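Local coordinates for thiamine-binding periplasmic protein (Escherichia coli, PDB 2QRY), which binds thiamine, thiamine phosphate and thiamine diphosphate with high affinity in the periplasm as the solute-binding component of the ThiBPQ ABC transporter for thiamine import, at residues L171-M174 and Q175-G179; L266-V270 and S271-Q275; Y204-L208 and K209-D213; Q184-Q187 and K188-K191. All coordinates share one frame; numbering follows the deposited sequence.

Interaction 1 (L171-M174 and Q175-G179); sequences LLWM and QKVYG
M174 and Y178 sit one helical turn apart, and the selenium of the selenomethionine at 174 lies obliquely beside the phenol ring of Y178, neither squarely over its face nor in its plane. M174 SE is 5.3 Å from the ring centroid, on a line 64° off the ring normal, and the atom of the ring it meets is CE1. This is a Met-aromatic contact. The chain of M174 starts beside its own backbone N (chi1 -73°) and bends again at chi2 and chi3, which curls the selenium round to the ring; a long, unbranched and polarisable side chain suits such a place. The carbonyl O of M174 lies at the edge of the same ring, in its plane, 3.7 Å from Y178 CD1, and takes a hydrogen bond from Y178 N at 2.7 Å.

This last bond belongs to the i to i+4 series of helix 165-178, in which Q175 N, K176 N and V177 N likewise bond to the carbonyl O atoms of L171, L172 and W173. Beyond Y178 the chain leaves the helix at G179, whose positive phi costs glycine no strain.

On the next ridge W173 and V177 lie side by side and point the same way, with V177 CG2 4.1 Å from W173 CD1 and set obliquely to the indole. The polar ends of W173 and Y178 find partners beyond this helix: W173 NE1 donates to G242 O, and Y178 OH is hydrogen-bonded to OE2 of E149. M174 also packs on A185 and W186 of helix 182-190, while L171 and L172 meet helix 310-328.

Interaction 2 (L266-V270 and S271-Q275); sequences LQFMV and SPAFQ
The backbone leaves helix 259-269 at V270 and turns at once into the short helix 272-275, with S271 at its N-cap position between the two and the CA atoms of M269 and F274 only 5.2 Å apart. Both donors of S271, OG and N, turn back to one acceptor, the carbonyl O of F268: OG donates to it at 2.6 Å, and S271 N adds a weak bond of 3.2 Å. A small hydroxyl suits this corner, because with chi1 at 80° OG stands between its own N and carbonyl carbon and reaches the preceding helix end. S271 O accepts from F274 N and Q275 N.

F274 is caught between two neighbours. M269 CG stands 3.3 Å above the ring plane, over its centre, a CH-pi contact, and the selenium of this selenomethionine follows obliquely at 4.8 Å from the ring centroid as a Met-aromatic contact. At the ring's edge, in plane, F268 CE1 approaches F274 CD1 to 3.8 Å, the two phenylalanines crossing at about a right angle, and F274 CB lies over a face of the F268 ring. The methyl of A273 touches F268 CE2 at 3.4 Å, small enough to fit against that ring.

Around this corner, F268 and F274 pack on V43 of helix 40-48, M269 and F274 rest on F123 of strand 121-133, and L266 and M269 meet A250 of strand 243-252.

Interaction 3 (Y204-L208 and K209-D213); sequences YGLFL and KGESD
K209 leaves its backbone with CG beside its own N (chi1 -82°) and bends at chi3 (-75°), so that its aliphatic chain runs over the backbone of G205 and brings CE to 3.0 Å from G205 O, NZ ending 3.9 Å from L206 CD2. E211 bends at chi2 (-143°) and crosses L206 at a slant, its carboxylate carbon CD 3.8 Å from L206 CD2. The leucine methyl thus has the polar ends of a lysine and a glutamate near it, while L206 also packs on I157 and T195 of the neighbouring strands.

Beneath these side chains helix 200-208 closes in a Schellman motif. E211 N bonds to L206 O at 3.0 Å, and G210 N bonds to F207 O at 2.7 Å from well above the carbonyl plane. At G210 phi is positive, and a beta carbon there would collide with the carbonyl O of K209, which is why glycine fits. K209 N still makes the regular bond to G205 O, with a weaker one to L206 O.

The CD1 edge of the F207 ring lies by the departing chain: S212 O is 3.5 Å from F207 CD1, and S212 OG lies at the ring edge, in plane. That hydroxyl is hydrogen-bonded to L214 O, and D213 OD2 to the backbone N of R155.

Chemically, the carbonyl O atoms of G205, L206 and F207 are taken up by N-H groups of K209, E211 and G210; the lysine charge would probably ease the negative end of the helix dipole, and the carboxylate of E211, near the same end, would probably oppose it.

Interaction 4 (Q184-Q187 and K188-K191); sequences QAWQ and KLAK
W186 O receives A190 N at 2.8 Å, the shortest hydrogen bond between residues 184-187 and 188-191, with an N-H...O angle of 147°. Its neighbours in the series are L189 N to A185 O at 2.9 Å and K188 N to Q184 O, longer at 3.3 Å. The methyl of A190 rests 3.4 Å from W186 O, and V328 of helix 310-328 packs on it, as its small size probably allows.

W186 and L189 lie side by side and point the same way from the buried flank of the helix. The leucine touches the benzene part of the indole with one methyl, CD1 coming 3.7 Å from W186 CZ3 at an oblique angle. An unusual first torsion of L189 (chi1 -140°) accompanies this approach. W186 also meets the ring of W324 edge-to-face, so the wide indole bridges to the C-terminal helix.

On the outer flank Q184 and K188 cross, with Q184 NE2 3.9 Å from K188 CE. K188 runs out extended beyond CG, its CG 3.5 Å from Q184 O, a long flexible chain suited to a partly exposed position, and it also packs on V148 and E149 of helix 144-149.

The pattern is that of an amphipathic alpha-helix, helix 182-190, whose apolar side packs on helices 165-178, 144-149 and 310-328 in this solute-binding protein.

From the N terminus the chain meets interaction 1 first, at the end of helix 165-178, then interaction 4 in helix 182-190, interaction 3, which leads helix 200-208 into strand 214-218, and finally interaction 2 at the junction of helices 259-269 and 272-275, packed against helix 40-48 and strands 121-133 and 243-252. Each is local to one continuous stretch, so they follow in series and none nests or crosses; interactions 2 and 3 close turns at helix ends. Interactions 1 and 4 touch, Y178 CD2 lying 3.6 Å from A185 CB, which joins two successive helices. Interaction 2 stands on the opposite side of the chain's centre from the other three, its centre about 33 Å from that of interaction 1.

Interaction 1 (L171-M174 and Q175-G179)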
# COMPACT_ATOMS: atom_id res chain seq x y z
N LEU A 171 7.61 -2.14 -8.99
CA LEU A 171 7.69 -2.80 -10.28
C LEU A 171 7.07 -1.91 -11.36
O LEU A 171 7.66 -1.73 -12.42
CB LEU A 171 6.95 -4.15 -10.27
CG LEU A 171 6.89 -4.86 -11.63
CD1 LEU A 171 8.11 -5.77 -11.80
CD2 LEU A 171 5.62 -5.69 -11.74
N LEU A 172 5.90 -1.34 -11.07
CA LEU A 172 5.22 -0.50 -12.04
C LEU A 172 5.90 0.85 -12.20
O LEU A 172 5.93 1.42 -13.30
CB LEU A 172 3.75 -0.33 -11.64
CG LEU A 172 3.04 -1.67 -11.43
CD1 LEU A 172 1.68 -1.45 -10.80
CD2 LEU A 172 2.92 -2.42 -12.76
N TRP A 173 6.47 1.35 -11.11
CA TRP A 173 7.17 2.62 -11.12
C TRP A 173 8.35 2.52 -12.07
O TRP A 173 8.58 3.41 -12.89
CB TRP A 173 7.64 2.95 -9.71
CG TRP A 173 8.20 4.32 -9.55
CD1 TRP A 173 8.05 5.38 -10.40
CD2 TRP A 173 8.92 4.81 -8.41
NE1 TRP A 173 8.62 6.51 -9.85
CE2 TRP A 173 9.16 6.19 -8.63
CE3 TRP A 173 9.37 4.23 -7.22
CZ2 TRP A 173 9.84 6.98 -7.70
CZ3 TRP A 173 10.05 5.02 -6.30
CH2 TRP A 173 10.27 6.38 -6.54
N MSE A 174 9.11 1.44 -11.95
CA MSE A 174 10.25 1.21 -12.81
C MSE A 174 9.79 1.07 -14.27
O MSE A 174 10.45 1.55 -15.20
CB MSE A 174 10.97 -0.07 -12.40
CG MSE A 174 11.78 0.03 -11.11
SE MSE A 174 13.51 0.85 -11.40
CE MSE A 174 14.47 -0.70 -12.07
N GLN A 175 8.65 0.41 -14.47
CA GLN A 175 8.11 0.21 -15.81
C GLN A 175 7.76 1.56 -16.46
O GLN A 175 8.00 1.76 -17.66
CB GLN A 175 6.85 -0.67 -15.74
CG GLN A 175 6.33 -1.08 -17.09
CD GLN A 175 7.28 -2.01 -17.82
OE1 GLN A 175 7.30 -2.03 -19.05
NE2 GLN A 175 8.06 -2.78 -17.08
N LYS A 176 7.20 2.47 -15.68
CA LYS A 176 6.85 3.79 -16.17
C LYS A 176 8.13 4.51 -16.60
O LYS A 176 8.18 5.14 -17.66
CB LYS A 176 6.18 4.61 -15.07
CG LYS A 176 4.72 4.31 -14.82
CD LYS A 176 3.85 4.80 -15.95
CE LYS A 176 2.38 4.64 -15.62
NZ LYS A 176 1.49 5.12 -16.70
N VAL A 177 9.16 4.40 -15.78
CA VAL A 177 10.43 5.07 -16.02
C VAL A 177 11.33 4.48 -17.11
O VAL A 177 11.98 5.22 -17.85
CB VAL A 177 11.21 5.20 -14.69
CG1 VAL A 177 12.59 5.80 -14.92
CG2 VAL A 177 10.41 6.04 -13.71
N TYR A 178 11.36 3.15 -17.24
CA TYR A 178 12.23 2.53 -18.24
C TYR A 178 11.56 1.86 -19.43
O TYR A 178 12.22 1.59 -20.44
CB TYR A 178 13.16 1.52 -17.59
CG TYR A 178 14.26 2.16 -16.78
CD1 TYR A 178 14.07 2.49 -15.44
CD2 TYR A 178 15.48 2.46 -17.36
CE1 TYR A 178 15.07 3.10 -14.70
CE2 TYR A 178 16.49 3.08 -16.64
CZ TYR A 178 16.29 3.39 -15.31
OH TYR A 178 17.30 3.99 -14.61
N GLY A 179 10.27 1.58 -19.33
CA GLY A 179 9.59 0.92 -20.43
C GLY A 179 10.23 -0.42 -20.77
O GLY A 179 10.53 -1.22 -19.87

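Interaction 2 (L266-V270 and S271-Q275)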
# COMPACT_ATOMS: atom_id res chain seq x y z
N LEU A 266 -18.03 -1.10 5.28
CA LEU A 266 -17.47 -0.38 4.14
C LEU A 266 -17.88 1.10 4.15
O LEU A 266 -17.08 1.97 3.80
CB LEU A 266 -17.90 -1.04 2.83
CG LEU A 266 -17.32 -2.44 2.58
CD1 LEU A 266 -17.89 -3.03 1.30
CD2 LEU A 266 -15.80 -2.37 2.50
N GLN A 267 -19.12 1.38 4.56
CA GLN A 267 -19.60 2.76 4.61
C GLN A 267 -18.91 3.48 5.75
O GLN A 267 -18.47 4.62 5.61
CB GLN A 267 -21.12 2.79 4.82
CG GLN A 267 -21.74 4.18 4.80
CD GLN A 267 -21.71 4.82 3.41
OE1 GLN A 267 -22.23 4.27 2.44
NE2 GLN A 267 -21.09 6.00 3.32
N PHE A 268 -18.84 2.80 6.89
CA PHE A 268 -18.21 3.35 8.09
C PHE A 268 -16.72 3.60 7.86
O PHE A 268 -16.10 4.42 8.53
CB PHE A 268 -18.43 2.37 9.25
CG PHE A 268 -17.43 2.51 10.36
CD1 PHE A 268 -16.26 1.75 10.35
CD2 PHE A 268 -17.65 3.40 11.40
CE1 PHE A 268 -15.33 1.87 11.37
CE2 PHE A 268 -16.72 3.53 12.43
CZ PHE A 268 -15.55 2.77 12.42
N MSE A 269 -16.17 2.88 6.89
CA MSE A 269 -14.76 3.00 6.56
C MSE A 269 -14.43 4.38 5.98
O MSE A 269 -13.43 4.99 6.37
CB MSE A 269 -14.39 1.90 5.58
CG MSE A 269 -12.91 1.75 5.34
SE MSE A 269 -12.56 0.15 4.31
CE MSE A 269 -13.20 0.75 2.59
N VAL A 270 -15.26 4.86 5.07
CA VAL A 270 -15.03 6.17 4.46
C VAL A 270 -15.55 7.30 5.35
O VAL A 270 -15.65 8.45 4.90
CB VAL A 270 -15.71 6.27 3.09
CG1 VAL A 270 -15.16 5.21 2.17
CG2 VAL A 270 -17.21 6.12 3.24
N SER A 271 -15.87 6.99 6.60
CA SER A 271 -16.38 8.00 7.52
C SER A 271 -15.27 8.45 8.46
O SER A 271 -14.20 7.84 8.51
CB SER A 271 -17.53 7.43 8.34
OG SER A 271 -17.06 6.65 9.42
N PRO A 272 -15.51 9.54 9.21
CA PRO A 272 -14.54 10.10 10.16
C PRO A 272 -14.04 9.17 11.26
O PRO A 272 -12.85 9.16 11.57
CB PRO A 272 -15.29 11.31 10.73
CG PRO A 272 -16.12 11.75 9.57
CD PRO A 272 -16.66 10.44 9.05
N ALA A 273 -14.94 8.39 11.85
CA ALA A 273 -14.54 7.48 12.93
C ALA A 273 -13.40 6.56 12.46
O ALA A 273 -12.55 6.16 13.25
CB ALA A 273 -15.73 6.65 13.38
N PHE A 274 -13.40 6.26 11.17
CA PHE A 274 -12.39 5.39 10.56
C PHE A 274 -11.20 6.25 10.14
O PHE A 274 -10.11 6.15 10.69
CB PHE A 274 -12.98 4.70 9.33
CG PHE A 274 -12.11 3.61 8.76
CD1 PHE A 274 -12.23 2.30 9.21
CD2 PHE A 274 -11.17 3.90 7.78
CE1 PHE A 274 -11.42 1.28 8.68
CE2 PHE A 274 -10.36 2.89 7.25
CZ PHE A 274 -10.49 1.58 7.70
N GLN A 275 -11.46 7.10 9.15
CA GLN A 275 -10.47 8.01 8.58
C GLN A 275 -9.59 8.73 9.60
O GLN A 275 -8.40 8.93 9.36
CB GLN A 275 -11.19 9.04 7.72
CG GLN A 275 -11.89 8.42 6.52
CD GLN A 275 -10.90 7.79 5.55
OE1 GLN A 275 -10.86 6.57 5.39
NE2 GLN A 275 -10.10 8.62 4.91

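Interaction 3 (Y204-L208 and K209-D213)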
# COMPACT_ATOMS: atom_id res chain seq x y z
N TYR A 204 11.18 -2.64 6.07
CA TYR A 204 11.38 -1.41 6.82
C TYR A 204 12.17 -1.67 8.10
O TYR A 204 13.02 -0.86 8.50
CB TYR A 204 10.02 -0.78 7.15
CG TYR A 204 10.07 0.72 7.29
CD1 TYR A 204 10.16 1.32 8.55
CD2 TYR A 204 10.09 1.55 6.17
CE1 TYR A 204 10.26 2.71 8.68
CE2 TYR A 204 10.19 2.93 6.29
CZ TYR A 204 10.28 3.51 7.55
OH TYR A 204 10.39 4.88 7.67
N GLY A 205 11.92 -2.81 8.72
CA GLY A 205 12.64 -3.15 9.93
C GLY A 205 14.13 -3.31 9.69
O GLY A 205 14.95 -2.86 10.50
N LEU A 206 14.49 -3.96 8.58
CA LEU A 206 15.90 -4.16 8.27
C LEU A 206 16.50 -2.79 7.99
O LEU A 206 17.62 -2.51 8.40
CB LEU A 206 16.06 -5.06 7.04
CG LEU A 206 15.55 -6.49 7.20
CD1 LEU A 206 15.53 -7.17 5.84
CD2 LEU A 206 16.43 -7.25 8.18
N PHE A 207 15.76 -1.93 7.31
CA PHE A 207 16.28 -0.60 7.04
C PHE A 207 16.61 0.09 8.36
O PHE A 207 17.74 0.56 8.56
CB PHE A 207 15.26 0.25 6.27
CG PHE A 207 15.55 1.73 6.30
CD1 PHE A 207 16.64 2.25 5.62
CD2 PHE A 207 14.72 2.60 7.01
CE1 PHE A 207 16.92 3.64 5.66
CE2 PHE A 207 14.97 3.97 7.06
CZ PHE A 207 16.08 4.49 6.37
N LEU A 208 15.64 0.14 9.27
CA LEU A 208 15.84 0.79 10.56
C LEU A 208 16.98 0.16 11.34
O LEU A 208 17.61 0.82 12.17
CB LEU A 208 14.56 0.74 11.38
CG LEU A 208 13.39 1.52 10.79
CD1 LEU A 208 12.15 1.27 11.61
CD2 LEU A 208 13.73 3.00 10.75
N LYS A 209 17.25 -1.12 11.09
CA LYS A 209 18.35 -1.80 11.78
C LYS A 209 19.70 -1.48 11.12
O LYS A 209 20.75 -1.87 11.62
CB LYS A 209 18.09 -3.31 11.81
CG LYS A 209 17.16 -3.73 12.95
CD LYS A 209 16.75 -5.20 12.91
CE LYS A 209 15.72 -5.46 11.81
NZ LYS A 209 15.10 -6.82 11.87
N GLY A 210 19.65 -0.75 10.00
CA GLY A 210 20.87 -0.36 9.31
C GLY A 210 21.34 -1.26 8.17
O GLY A 210 22.42 -1.04 7.62
N GLU A 211 20.55 -2.26 7.80
CA GLU A 211 20.95 -3.17 6.74
C GLU A 211 20.95 -2.58 5.33
O GLU A 211 21.41 -3.23 4.39
CB GLU A 211 20.10 -4.44 6.80
CG GLU A 211 20.13 -5.09 8.17
CD GLU A 211 20.13 -6.61 8.13
OE1 GLU A 211 19.99 -7.23 9.21
OE2 GLU A 211 20.28 -7.19 7.03
N SER A 212 20.45 -1.36 5.18
CA SER A 212 20.46 -0.72 3.87
C SER A 212 20.40 0.80 3.98
O SER A 212 19.98 1.34 5.00
CB SER A 212 19.29 -1.24 3.00
OG SER A 212 18.04 -0.72 3.41
N ASP A 213 20.86 1.48 2.94
CA ASP A 213 20.86 2.94 2.90
C ASP A 213 19.48 3.44 2.52
O ASP A 213 19.08 4.54 2.91
CB ASP A 213 21.89 3.44 1.89
CG ASP A 213 23.31 3.03 2.24
OD1 ASP A 213 23.77 3.40 3.34
OD2 ASP A 213 23.97 2.36 1.42

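Interaction 4 (Q184-Q187 and K188-K191)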
# COMPACT_ATOMS: atom_id res chain seq x y z
N GLN A 184 17.07 -4.39 -18.08
CA GLN A 184 18.46 -3.94 -18.01
C GLN A 184 18.60 -3.07 -16.76
O GLN A 184 19.60 -3.15 -16.04
CB GLN A 184 18.83 -3.16 -19.27
CG GLN A 184 20.27 -2.66 -19.31
CD GLN A 184 21.29 -3.79 -19.17
OE1 GLN A 184 21.26 -4.77 -19.93
NE2 GLN A 184 22.20 -3.66 -18.21
N ALA A 185 17.60 -2.24 -16.51
CA ALA A 185 17.61 -1.37 -15.34
C ALA A 185 17.57 -2.25 -14.09
O ALA A 185 18.28 -2.00 -13.12
CB ALA A 185 16.41 -0.43 -15.36
N TRP A 186 16.73 -3.28 -14.13
CA TRP A 186 16.62 -4.19 -13.01
C TRP A 186 17.93 -4.89 -12.69
O TRP A 186 18.27 -5.08 -11.51
CB TRP A 186 15.51 -5.22 -13.26
CG TRP A 186 14.12 -4.73 -12.87
CD1 TRP A 186 13.06 -4.52 -13.71
CD2 TRP A 186 13.68 -4.36 -11.56
NE1 TRP A 186 11.98 -4.05 -13.00
CE2 TRP A 186 12.34 -3.93 -11.68
CE3 TRP A 186 14.29 -4.34 -10.30
CZ2 TRP A 186 11.59 -3.50 -10.58
CZ3 TRP A 186 13.55 -3.91 -9.21
CH2 TRP A 186 12.21 -3.49 -9.35
N GLN A 187 18.69 -5.27 -13.71
CA GLN A 187 19.97 -5.92 -13.46
C GLN A 187 20.91 -4.97 -12.71
O GLN A 187 21.64 -5.39 -11.82
CB GLN A 187 20.63 -6.37 -14.77
CG GLN A 187 19.88 -7.51 -15.43
CD GLN A 187 20.50 -7.92 -16.76
OE1 GLN A 187 21.68 -8.25 -16.83
NE2 GLN A 187 19.68 -7.92 -17.81
N LYS A 188 20.85 -3.69 -13.05
CA LYS A 188 21.68 -2.68 -12.40
C LYS A 188 21.23 -2.47 -10.96
O LYS A 188 22.06 -2.28 -10.07
CB LYS A 188 21.62 -1.35 -13.15
CG LYS A 188 22.24 -1.38 -14.54
CD LYS A 188 22.05 -0.04 -15.24
CE LYS A 188 22.62 -0.06 -16.66
NZ LYS A 188 22.31 1.21 -17.38
N LEU A 189 19.92 -2.49 -10.73
CA LEU A 189 19.39 -2.30 -9.38
C LEU A 189 19.71 -3.52 -8.51
O LEU A 189 19.92 -3.39 -7.31
CB LEU A 189 17.87 -2.09 -9.40
CG LEU A 189 17.32 -1.03 -8.44
CD1 LEU A 189 15.79 -1.11 -8.40
CD2 LEU A 189 17.88 -1.22 -7.04
N ALA A 190 19.74 -4.70 -9.12
CA ALA A 190 20.04 -5.93 -8.39
C ALA A 190 21.40 -5.88 -7.72
O ALA A 190 21.60 -6.48 -6.66
CB ALA A 190 19.96 -7.13 -9.34
N LYS A 191 22.35 -5.17 -8.32
CA LYS A 191 23.70 -5.05 -7.77
C LYS A 191 23.74 -4.21 -6.50
O LYS A 191 24.69 -4.28 -5.72
CB LYS A 191 24.65 -4.42 -8.80
CG LYS A 191 24.85 -5.23 -10.06
CD LYS A 191 25.63 -4.41 -11.09
CE LYS A 191 25.70 -5.11 -12.44
NZ LYS A 191 26.19 -4.17 -13.49